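Local coordinates for protein dihydroneopterin triphosphate diphosphatase (PDB 2O1C) that probably hydrolyses dihydroneopterin triphosphate to the monophosphate and pyrophosphate in folate biosynthesis, with magnesium as cofactor, and can also cleave nucleoside triphosphates such as dATP, at residues Val5-Val10 and His89-Gly94; Val14-Gln19 and Gln37-Ser42; Arg23-Gln28 and Leu119-Leu124. One frame throughout, in Å; residues are numbered along the deposited sequence.

Interaction 1: residues Val5-Val10 and His89-Gly94. With PPV (pyrophosphate), chain G; SO4 (sulfate ion), chain E.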
loop_
_atom_site.group_PDB
_atom_site.type_symbol
_atom_site.label_atom_id
_atom_site.label_comp_id
_atom_site.label_asym_id
_atom_site.label_seq_id
_atom_site.Cartn_x
_atom_site.Cartn_y
_atom_site.Cartn_z
ATOM N N VAL A 5 -0.100 -19.841 -0.910
ATOM C CA VAL A 5 0.714 -19.739 -2.111
ATOM C C VAL A 5 1.677 -18.574 -1.962
ATOM O O VAL A 5 1.437 -17.661 -1.167
ATOM C CB VAL A 5 -0.159 -19.602 -3.381
ATOM C CG1 VAL A 5 -0.956 -20.892 -3.600
ATOM C CG2 VAL A 5 -1.090 -18.392 -3.284
ATOM N N TYR A 6 2.780 -18.627 -2.702
ATOM C CA TYR A 6 3.782 -17.576 -2.650
ATOM C C TYR A 6 3.189 -16.244 -3.087
ATOM O O TYR A 6 2.310 -16.195 -3.961
ATOM C CB TYR A 6 4.979 -17.925 -3.538
ATOM C CG TYR A 6 5.807 -19.104 -3.063
ATOM C CD1 TYR A 6 6.383 -19.115 -1.790
ATOM C CD2 TYR A 6 6.031 -20.206 -3.892
ATOM C CE1 TYR A 6 7.153 -20.190 -1.355
ATOM C CE2 TYR A 6 6.798 -21.290 -3.460
ATOM C CZ TYR A 6 7.356 -21.269 -2.192
ATOM O OH TYR A 6 8.122 -22.329 -1.759
ATOM N N LYS A 7 3.664 -15.179 -2.455
ATOM C CA LYS A 7 3.405 -13.826 -2.925
ATOM C C LYS A 7 4.118 -13.656 -4.255
ATOM O O LYS A 7 5.168 -14.249 -4.498
ATOM C CB LYS A 7 3.925 -12.791 -1.931
ATOM C CG LYS A 7 3.223 -12.784 -0.587
ATOM C CD LYS A 7 3.767 -11.675 0.312
ATOM C CE LYS A 7 3.054 -11.698 1.662
ATOM N NZ LYS A 7 3.443 -10.543 2.507
ATOM N N ARG A 8 3.538 -12.841 -5.121
ATOM C CA ARG A 8 4.138 -12.563 -6.417
ATOM C C ARG A 8 5.010 -11.317 -6.284
ATOM O O ARG A 8 4.607 -10.343 -5.632
ATOM C CB ARG A 8 3.052 -12.401 -7.484
ATOM C CG ARG A 8 2.037 -13.544 -7.452
ATOM C CD ARG A 8 1.612 -14.011 -8.833
ATOM N NE ARG A 8 2.212 -15.301 -9.181
ATOM C CZ ARG A 8 3.000 -15.515 -10.231
ATOM N NH1 ARG A 8 3.294 -14.529 -11.062
ATOM N NH2 ARG A 8 3.492 -16.726 -10.455
ATOM N N PRO A 9 6.225 -11.350 -6.870
ATOM C CA PRO A 9 7.149 -10.214 -6.827
ATOM C C PRO A 9 6.822 -9.087 -7.833
ATOM O O PRO A 9 7.715 -8.373 -8.292
ATOM C CB PRO A 9 8.498 -10.859 -7.140
ATOM C CG PRO A 9 8.149 -11.977 -8.063
ATOM C CD PRO A 9 6.804 -12.493 -7.609
ATOM N N VAL A 10 5.545 -8.971 -8.169
ATOM C CA VAL A 10 4.998 -7.858 -8.927
ATOM C C VAL A 10 3.846 -7.357 -8.060
ATOM O O VAL A 10 2.933 -8.118 -7.752
ATOM C CB VAL A 10 4.478 -8.325 -10.299
ATOM C CG1 VAL A 10 3.722 -7.200 -10.999
ATOM C CG2 VAL A 10 5.623 -8.830 -11.177
ATOM N N HIS A 89 10.471 -14.959 3.018
ATOM C CA HIS A 89 9.967 -16.342 3.172
ATOM C C HIS A 89 8.634 -16.599 2.465
ATOM O O HIS A 89 8.309 -17.748 2.152
ATOM C CB HIS A 89 9.818 -16.673 4.663
ATOM C CG HIS A 89 8.798 -15.828 5.361
ATOM N ND1 HIS A 89 8.993 -14.488 5.616
ATOM C CD2 HIS A 89 7.561 -16.123 5.829
ATOM C CE1 HIS A 89 7.929 -13.997 6.225
ATOM N NE2 HIS A 89 7.041 -14.965 6.361
ATOM N N ARG A 90 7.869 -15.534 2.220
ATOM C CA ARG A 90 6.580 -15.652 1.554
ATOM C C ARG A 90 6.677 -15.661 0.028
ATOM O O ARG A 90 5.665 -15.789 -0.647
ATOM C CB ARG A 90 5.623 -14.550 2.022
ATOM C CG ARG A 90 5.089 -14.750 3.458
ATOM C CD ARG A 90 4.059 -15.901 3.552
ATOM N NE ARG A 90 2.777 -15.501 2.966
ATOM C CZ ARG A 90 2.285 -15.935 1.807
ATOM N NH1 ARG A 90 2.929 -16.846 1.085
ATOM N NH2 ARG A 90 1.119 -15.468 1.376
ATOM N N TYR A 91 7.887 -15.488 -0.497
ATOM C CA TYR A 91 8.125 -15.518 -1.953
ATOM C C TYR A 91 8.799 -16.808 -2.392
ATOM O O TYR A 91 9.414 -17.518 -1.582
ATOM C CB TYR A 91 8.945 -14.304 -2.406
ATOM C CG TYR A 91 8.242 -12.994 -2.114
ATOM C CD1 TYR A 91 8.269 -12.442 -0.831
ATOM C CD2 TYR A 91 7.547 -12.319 -3.114
ATOM C CE1 TYR A 91 7.609 -11.243 -0.553
ATOM C CE2 TYR A 91 6.888 -11.115 -2.844
ATOM C CZ TYR A 91 6.926 -10.593 -1.574
ATOM O OH TYR A 91 6.261 -9.407 -1.325
ATOM N N ALA A 92 8.656 -17.124 -3.674
ATOM C CA ALA A 92 9.210 -18.357 -4.225
ATOM C C ALA A 92 10.724 -18.424 -4.048
ATOM O O ALA A 92 11.387 -17.396 -3.992
ATOM C CB ALA A 92 8.822 -18.513 -5.692
ATOM N N PRO A 93 11.280 -19.646 -3.944
ATOM C CA PRO A 93 12.731 -19.778 -3.799
ATOM C C PRO A 93 13.490 -18.963 -4.857
ATOM O O PRO A 93 13.147 -19.003 -6.038
ATOM C CB PRO A 93 12.961 -21.278 -4.003
ATOM C CG PRO A 93 11.696 -21.904 -3.517
ATOM C CD PRO A 93 10.605 -20.962 -3.951
ATOM N N GLY A 94 14.495 -18.207 -4.423
ATOM C CA GLY A 94 15.332 -17.428 -5.339
ATOM C C GLY A 94 14.859 -15.997 -5.538
ATOM O O GLY A 94 15.622 -15.149 -6.001
HETATM O O11 PPV G . 0.558 -11.068 -0.340
HETATM P P1 PPV G . 0.788 -9.737 -1.012
HETATM O O21 PPV G . 2.053 -9.640 -1.831
HETATM O O31 PPV G . -0.470 -9.307 -1.728
HETATM O OPP PPV G . 0.975 -8.694 0.236
HETATM P P2 PPV G . 2.174 -7.640 0.582
HETATM O O12 PPV G . 2.840 -7.238 -0.709
HETATM O O22 PPV G . 3.103 -8.309 1.550
HETATM O O32 PPV G . 1.428 -6.517 1.252
HETATM S S SO4 E . 0.542 -13.118 4.924
HETATM O O1 SO4 E . 0.099 -12.930 6.302
HETATM O O2 SO4 E . 1.562 -12.121 4.612
HETATM O O3 SO4 E . 1.111 -14.454 4.780
HETATM O O4 SO4 E . -0.596 -12.975 4.019
HETATM O O HOH W 1 -0.617 -16.012 -0.579
HETATM O O HOH W 2 7.106 -15.576 -5.597
HETATM O O HOH W 3 5.836 -8.951 1.463
#
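K7, Y6, Y91 and R90 meet where the loop before strand 10-18 lies against the loop that leads into strand 97-107. K7 is clasped by its backbone and by its side chain. Its N-H donates to R90 O at 2.8 Å. Its CB sits over one face of the Y91 ring in a CH-pi contact, 3.8 Å from the ring centre and nearer the rim than the middle. K7 CG is anti to the carbonyl carbon (chi1 -65°), and the rest of the chain is fully extended. That shape carries NZ past Y91 to the pyrophosphate, where it bonds O22 at a very short 2.5 Å. Water 3 joins K7 NZ, Y91 OH and the same O22.

Y6 turns its ring to the other loop. A92 CA stands almost over the ring centre, 3.6 Å from it, in a second CH-pi contact. P93 CD packs near the hydroxyl end, and R90 O lies at the ring edge. Water 2 bridges K7 O and A92 N.

R90 bends at chi2 and chi3 (-72° and -74°), which brings the edge of its guanidinium to V5 O, with K7 CG over one face. NH1 bonds V5 O at 2.8 Å, in the guanidinium plane but from above the carbonyl plane. NH2 shares water 1 with V5 O. NE holds O3 of a sulfate at 2.7 Å, an ion probably from the crystallisation liquor.

Substrate binding by K7 is inferred by similarity, and the bound pyrophosphate, a reaction product, agrees with it. R29 also bonds this ligand. In this Nudix hydrolase, the positive charges of K7 and R29 probably help to hold the phosphate chain.

Interaction 2: residues Val14-Gln19 and Gln37-Ser42. With PPV (pyrophosphate), chain G.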
loop_
_atom_site.group_PDB
_atom_site.type_symbol
_atom_site.label_atom_id
_atom_site.label_comp_id
_atom_site.label_asym_id
_atom_site.label_seq_id
_atom_site.Cartn_x
_atom_site.Cartn_y
_atom_site.Cartn_z
ATOM N N VAL A 14 -0.839 1.614 -2.849
ATOM C CA VAL A 14 -1.844 2.679 -2.929
ATOM C C VAL A 14 -1.676 3.597 -1.725
ATOM O O VAL A 14 -1.986 3.209 -0.591
ATOM C CB VAL A 14 -3.277 2.130 -2.988
ATOM C CG1 VAL A 14 -4.269 3.288 -3.222
ATOM C CG2 VAL A 14 -3.414 1.057 -4.082
ATOM N N VAL A 15 -1.202 4.816 -1.988
ATOM C CA VAL A 15 -1.084 5.832 -0.954
ATOM C C VAL A 15 -2.449 6.477 -0.751
ATOM O O VAL A 15 -2.906 7.277 -1.564
ATOM C CB VAL A 15 -0.023 6.908 -1.286
ATOM C CG1 VAL A 15 0.009 7.978 -0.192
ATOM C CG2 VAL A 15 1.352 6.275 -1.437
ATOM N N ILE A 16 -3.086 6.099 0.350
ATOM C CA ILE A 16 -4.368 6.673 0.752
ATOM C C ILE A 16 -4.135 7.878 1.641
ATOM O O ILE A 16 -3.404 7.801 2.642
ATOM C CB ILE A 16 -5.241 5.631 1.490
ATOM C CG1 ILE A 16 -5.493 4.424 0.579
ATOM C CG2 ILE A 16 -6.566 6.268 1.992
ATOM C CD1 ILE A 16 -6.128 3.221 1.277
ATOM N N TYR A 17 -4.750 8.992 1.263
ATOM C CA TYR A 17 -4.721 10.190 2.103
ATOM C C TYR A 17 -6.065 10.927 2.104
ATOM O O TYR A 17 -6.966 10.602 1.324
ATOM C CB TYR A 17 -3.566 11.100 1.676
ATOM C CG TYR A 17 -3.743 11.747 0.322
ATOM C CD1 TYR A 17 -3.386 11.077 -0.847
ATOM C CD2 TYR A 17 -4.267 13.036 0.211
ATOM C CE1 TYR A 17 -3.543 11.676 -2.097
ATOM C CE2 TYR A 17 -4.428 13.637 -1.023
ATOM C CZ TYR A 17 -4.069 12.956 -2.173
ATOM O OH TYR A 17 -4.242 13.571 -3.397
ATOM N N ALA A 18 -6.198 11.900 3.007
ATOM C CA ALA A 18 -7.380 12.743 3.076
ATOM C C ALA A 18 -7.122 14.081 2.382
ATOM O O ALA A 18 -6.174 14.803 2.722
ATOM C CB ALA A 18 -7.785 12.954 4.517
ATOM N N GLN A 19 -7.954 14.396 1.400
ATOM C CA GLN A 19 -7.825 15.657 0.663
ATOM C C GLN A 19 -7.941 16.888 1.570
ATOM O O GLN A 19 -7.264 17.909 1.347
ATOM C CB GLN A 19 -8.856 15.732 -0.467
ATOM C CG GLN A 19 -8.919 17.087 -1.203
ATOM C CD GLN A 19 -7.605 17.487 -1.880
ATOM O OE1 GLN A 19 -7.351 18.674 -2.111
ATOM N NE2 GLN A 19 -6.778 16.502 -2.213
ATOM N N GLN A 37 2.718 1.259 6.919
ATOM C CA GLN A 37 2.699 1.426 5.470
ATOM C C GLN A 37 1.330 1.851 4.960
ATOM O O GLN A 37 0.309 1.697 5.640
ATOM C CB GLN A 37 3.057 0.082 4.797
ATOM C CG GLN A 37 2.131 -1.067 5.252
ATOM C CD GLN A 37 2.075 -2.241 4.288
ATOM O OE1 GLN A 37 1.263 -3.158 4.463
ATOM N NE2 GLN A 37 2.941 -2.231 3.271
ATOM N N SER A 38 1.329 2.349 3.730
ATOM C CA SER A 38 0.128 2.446 2.911
ATOM C C SER A 38 -0.281 1.031 2.468
ATOM O O SER A 38 0.327 0.035 2.866
ATOM C CB SER A 38 0.410 3.344 1.694
ATOM O OG SER A 38 0.908 4.632 2.082
ATOM N N VAL A 39 -1.320 0.938 1.652
ATOM C CA VAL A 39 -1.819 -0.356 1.182
ATOM C C VAL A 39 -0.870 -0.953 0.131
ATOM O O VAL A 39 -0.468 -0.285 -0.820
ATOM C CB VAL A 39 -3.254 -0.204 0.633
ATOM C CG1 VAL A 39 -3.692 -1.406 -0.216
ATOM C CG2 VAL A 39 -4.227 0.051 1.779
ATOM N N THR A 40 -0.484 -2.207 0.333
ATOM C CA THR A 40 0.303 -2.925 -0.673
ATOM C C THR A 40 -0.269 -4.315 -0.954
ATOM O O THR A 40 -1.010 -4.879 -0.141
ATOM C CB THR A 40 1.784 -3.111 -0.247
ATOM O OG1 THR A 40 1.855 -3.856 0.982
ATOM C CG2 THR A 40 2.500 -1.793 -0.091
ATOM N N GLY A 41 0.093 -4.876 -2.104
ATOM C CA GLY A 41 -0.227 -6.278 -2.364
ATOM C C GLY A 41 0.254 -6.758 -3.719
ATOM O O GLY A 41 0.642 -5.958 -4.561
ATOM N N SER A 42 0.217 -8.071 -3.912
ATOM C CA SER A 42 0.604 -8.709 -5.185
ATOM C C SER A 42 -0.416 -8.491 -6.289
ATOM O O SER A 42 -1.623 -8.495 -6.030
ATOM C CB SER A 42 0.765 -10.219 -4.982
ATOM O OG SER A 42 1.920 -10.507 -4.216
HETATM O O11 PPV G . 0.558 -11.068 -0.340
HETATM P P1 PPV G . 0.788 -9.737 -1.012
HETATM O O21 PPV G . 2.053 -9.640 -1.831
HETATM O O31 PPV G . -0.470 -9.307 -1.728
HETATM O OPP PPV G . 0.975 -8.694 0.236
HETATM P P2 PPV G . 2.174 -7.640 0.582
HETATM O O12 PPV G . 2.840 -7.238 -0.709
HETATM O O22 PPV G . 3.103 -8.309 1.550
HETATM O O32 PPV G . 1.428 -6.517 1.252
HETATM O O HOH W 4 -1.644 5.596 2.809
#
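This is a short, buried antiparallel strand contact near the centre of the chain, between strand 10-18 and strand 36-42. V14 and V39 form a hydrogen-bonded pair. V14 N donates to V39 O at 2.8 Å, and the return bond from V39 N to V14 O is longer, at 3.3 Å. On the face of V14 and V39, I16 CD1 reaches V39 CG2 at 3.7 Å, the two side chains crossing at a slant. Helix 49-61 covers this face: V14 touches A53 and V57, and I16 touches V61. Beside this pair S38 points toward the 14-19 strand, its OG 3.9 Å from V15 CG2; helix 136-147 packs on V15. Water 4 donates to I16 O and accepts from S38 OG.

With helix 49-61 on one face and helix 136-147 on the other, the mixed sheet forms the alpha-beta-alpha sandwich of the Nudix fold. Beyond V39 the strand runs into the Nudix box with G41 and S42, and it meets the pyrophosphate. The chi1 of T40 (60°) sets its hydroxyl between Q37 and the ligand. T40 OG1 donates to pyrophosphate O32 at 2.7 Å and accepts a bond from Q37 NE2. A valine here would probably leave O32 without this donor and Q37 NE2 without its acceptor. S42 N donates to O31 at 2.6 Å, and S42 OG grips O21 of the same phosphate at 2.5 Å.

Interaction 3: residues Arg23-Gln28 and Leu119-Leu124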
loop_
_atom_site.group_PDB
_atom_site.type_symbol
_atom_site.label_atom_id
_atom_site.label_comp_id
_atom_site.label_asym_id
_atom_site.label_seq_id
_atom_site.Cartn_x
_atom_site.Cartn_y
_atom_site.Cartn_z
ATOM N N ARG A 23 -3.585 14.364 5.649
ATOM C CA ARG A 23 -2.973 13.309 6.444
ATOM C C ARG A 23 -3.033 12.009 5.650
ATOM O O ARG A 23 -3.931 11.814 4.823
ATOM C CB ARG A 23 -3.623 13.166 7.825
ATOM C CG ARG A 23 -3.339 14.336 8.806
ATOM C CD ARG A 23 -3.617 13.919 10.246
ATOM N NE ARG A 23 -3.570 15.008 11.218
ATOM C CZ ARG A 23 -4.560 15.875 11.429
ATOM N NH1 ARG A 23 -5.685 15.806 10.721
ATOM N NH2 ARG A 23 -4.423 16.832 12.345
ATOM N N VAL A 24 -2.055 11.151 5.921
ATOM C CA VAL A 24 -1.834 9.878 5.227
ATOM C C VAL A 24 -2.235 8.732 6.150
ATOM O O VAL A 24 -1.918 8.732 7.352
ATOM C CB VAL A 24 -0.359 9.736 4.807
ATOM C CG1 VAL A 24 -0.090 8.385 4.107
ATOM C CG2 VAL A 24 0.056 10.919 3.897
ATOM N N LEU A 25 -2.950 7.772 5.567
ATOM C CA LEU A 25 -3.418 6.591 6.271
ATOM C C LEU A 25 -2.280 5.574 6.401
ATOM O O LEU A 25 -1.867 4.996 5.417
ATOM C CB LEU A 25 -4.578 5.950 5.495
ATOM C CG LEU A 25 -5.709 5.196 6.225
ATOM C CD1 LEU A 25 -6.238 4.038 5.380
ATOM C CD2 LEU A 25 -5.414 4.741 7.649
ATOM N N MET A 26 -1.790 5.369 7.619
ATOM C CA MET A 26 -0.700 4.417 7.850
ATOM C C MET A 26 -1.197 3.200 8.631
ATOM O O MET A 26 -1.979 3.325 9.578
ATOM C CB MET A 26 0.490 5.108 8.521
ATOM C CG MET A 26 1.090 6.238 7.647
ATOM S SD MET A 26 1.641 5.664 6.021
ATOM C CE MET A 26 3.182 4.871 6.495
ATOM N N LEU A 27 -0.762 2.021 8.191
ATOM C CA LEU A 27 -1.297 0.756 8.668
ATOM C C LEU A 27 -0.163 -0.124 9.180
ATOM O O LEU A 27 0.856 -0.309 8.490
ATOM C CB LEU A 27 -2.029 0.035 7.523
ATOM C CG LEU A 27 -3.189 0.771 6.844
ATOM C CD1 LEU A 27 -3.391 0.278 5.424
ATOM C CD2 LEU A 27 -4.466 0.612 7.654
ATOM N N GLN A 28 -0.374 -0.693 10.362
ATOM C CA GLN A 28 0.616 -1.508 11.054
ATOM C C GLN A 28 0.545 -2.973 10.611
ATOM O O GLN A 28 -0.456 -3.662 10.813
ATOM C CB GLN A 28 0.461 -1.378 12.578
ATOM C CG GLN A 28 1.580 -2.064 13.384
ATOM C CD GLN A 28 1.333 -2.093 14.894
ATOM O OE1 GLN A 28 0.204 -1.995 15.367
ATOM N NE2 GLN A 28 2.402 -2.255 15.648
ATOM N N LEU A 119 -2.681 -4.535 12.083
ATOM C CA LEU A 119 -2.893 -4.542 13.524
ATOM C C LEU A 119 -3.565 -3.270 14.045
ATOM O O LEU A 119 -4.190 -3.259 15.122
ATOM C CB LEU A 119 -1.558 -4.747 14.219
ATOM C CG LEU A 119 -0.832 -6.070 13.938
ATOM C CD1 LEU A 119 0.489 -6.064 14.678
ATOM C CD2 LEU A 119 -1.661 -7.300 14.347
ATOM N N ALA A 120 -3.433 -2.202 13.270
ATOM C CA ALA A 120 -3.781 -0.861 13.718
ATOM C C ALA A 120 -3.652 0.108 12.561
ATOM O O ALA A 120 -3.045 -0.210 11.540
ATOM C CB ALA A 120 -2.855 -0.427 14.840
ATOM N N TYR A 121 -4.223 1.300 12.732
ATOM C CA TYR A 121 -4.037 2.385 11.782
ATOM C C TYR A 121 -3.887 3.735 12.484
ATOM O O TYR A 121 -4.348 3.932 13.618
ATOM C CB TYR A 121 -5.183 2.435 10.755
ATOM C CG TYR A 121 -6.442 3.058 11.299
ATOM C CD1 TYR A 121 -7.339 2.311 12.064
ATOM C CD2 TYR A 121 -6.733 4.404 11.066
ATOM C CE1 TYR A 121 -8.495 2.892 12.588
ATOM C CE2 TYR A 121 -7.883 4.988 11.583
ATOM C CZ TYR A 121 -8.758 4.225 12.335
ATOM O OH TYR A 121 -9.898 4.797 12.848
ATOM N N LYS A 122 -3.228 4.650 11.788
ATOM C CA LYS A 122 -3.055 6.026 12.238
ATOM C C LYS A 122 -3.209 6.949 11.039
ATOM O O LYS A 122 -2.779 6.614 9.936
ATOM C CB LYS A 122 -1.666 6.216 12.861
ATOM C CG LYS A 122 -1.523 5.652 14.254
ATOM C CD LYS A 122 -0.203 6.078 14.888
ATOM C CE LYS A 122 -0.129 5.651 16.346
ATOM N NZ LYS A 122 0.236 4.215 16.510
ATOM N N TRP A 123 -3.835 8.105 11.262
ATOM C CA TRP A 123 -3.811 9.204 10.304
ATOM C C TRP A 123 -2.680 10.142 10.724
ATOM O O TRP A 123 -2.679 10.665 11.843
ATOM C CB TRP A 123 -5.146 9.950 10.290
ATOM C CG TRP A 123 -6.277 9.214 9.600
ATOM C CD1 TRP A 123 -7.297 8.531 10.203
ATOM C CD2 TRP A 123 -6.510 9.107 8.182
ATOM N NE1 TRP A 123 -8.141 8.007 9.259
ATOM C CE2 TRP A 123 -7.682 8.335 8.011
ATOM C CE3 TRP A 123 -5.838 9.578 7.047
ATOM C CZ2 TRP A 123 -8.201 8.031 6.750
ATOM C CZ3 TRP A 123 -6.358 9.282 5.790
ATOM C CH2 TRP A 123 -7.532 8.512 5.656
ATOM N N LEU A 124 -1.703 10.336 9.845
ATOM C CA LEU A 124 -0.540 11.147 10.197
ATOM C C LEU A 124 -0.266 12.221 9.163
ATOM O O LEU A 124 -0.462 11.985 7.966
ATOM C CB LEU A 124 0.696 10.250 10.331
ATOM C CG LEU A 124 0.701 9.173 11.424
ATOM C CD1 LEU A 124 1.918 8.284 11.259
ATOM C CD2 LEU A 124 0.645 9.768 12.825
#
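R23 lies along L124 beside an antiparallel ladder that joins strand 23-28 to strand 121-125, the outermost strand at this end of the Nudix sheet. The two short strand axes run at 162°. R23 CB and CG lie against the backbone of L124, and CD comes near W123 O. The chain is extended from CG to NE, and its NH1 makes a salt bridge with E110.

V24 pairs with L124 by two bonds, V24 N to L124 O at 2.7 Å and L124 N to V24 O. Its side chain packs under helices 126-132 and 136-147.

L25 and W123 form a non-hydrogen-bonded pair. L25 CG stands over one face of the indole, 3.9 Å from the centre of the W123 six-membered ring, in a CH-pi contact. R23 O lies at the edge of the same ring. NE1 of W123 bonds R111 O. L25 CD2 also reaches Y121 CD2 at 3.7 Å.

M26 pairs with K122 by two further bonds. M26 N approaches K122 O nearly along the C=O axis (169°). M26 CG lies 4.2 Å from L124 CD1. Beyond it the chain bends at chi2 and chi3, which carries the methyl end away from the 119-124 segment. A129 covers this side.

L27 faces Y121, and L27 CD2 touches Y121 CB at 3.7 Å. Its side chain also packs on V39 of the neighbouring strand.

At Q28 the backbones stay bonded: its N donates to A120 O, and Q28 O accepts from L119 N at 2.7 Å. CG is anti to the backbone N (chi1 -173°) and the chain stays extended, which carries the amide across L119 to A120. NE2 bonds P33 O, and Q28 OE1 rests 3.5 Å from both L119 CB and A120 CB.

In the fold
Interactions 1 and 2 meet at the pyrophosphate: K7 binds it from one loop, T40 and S42 from the sheet. Their centres are 21 Å apart, yet they touch, with R8 N 3.0 Å from S42 OG, a probable hydrogen bond. Interaction 3 continues the sheet outward from interaction 2, with centres about 10 Å apart. L27 N and Q37 O, 2.8 Å apart, and A18 N and R23 O, 2.9 Å apart, probably bond and tie the strands together. Interactions 1 and 3 lie on opposite sides of the chain centre, their nearest atoms about 11 Å apart. V39 and L27 both approach E60, a probable magnesium ligand.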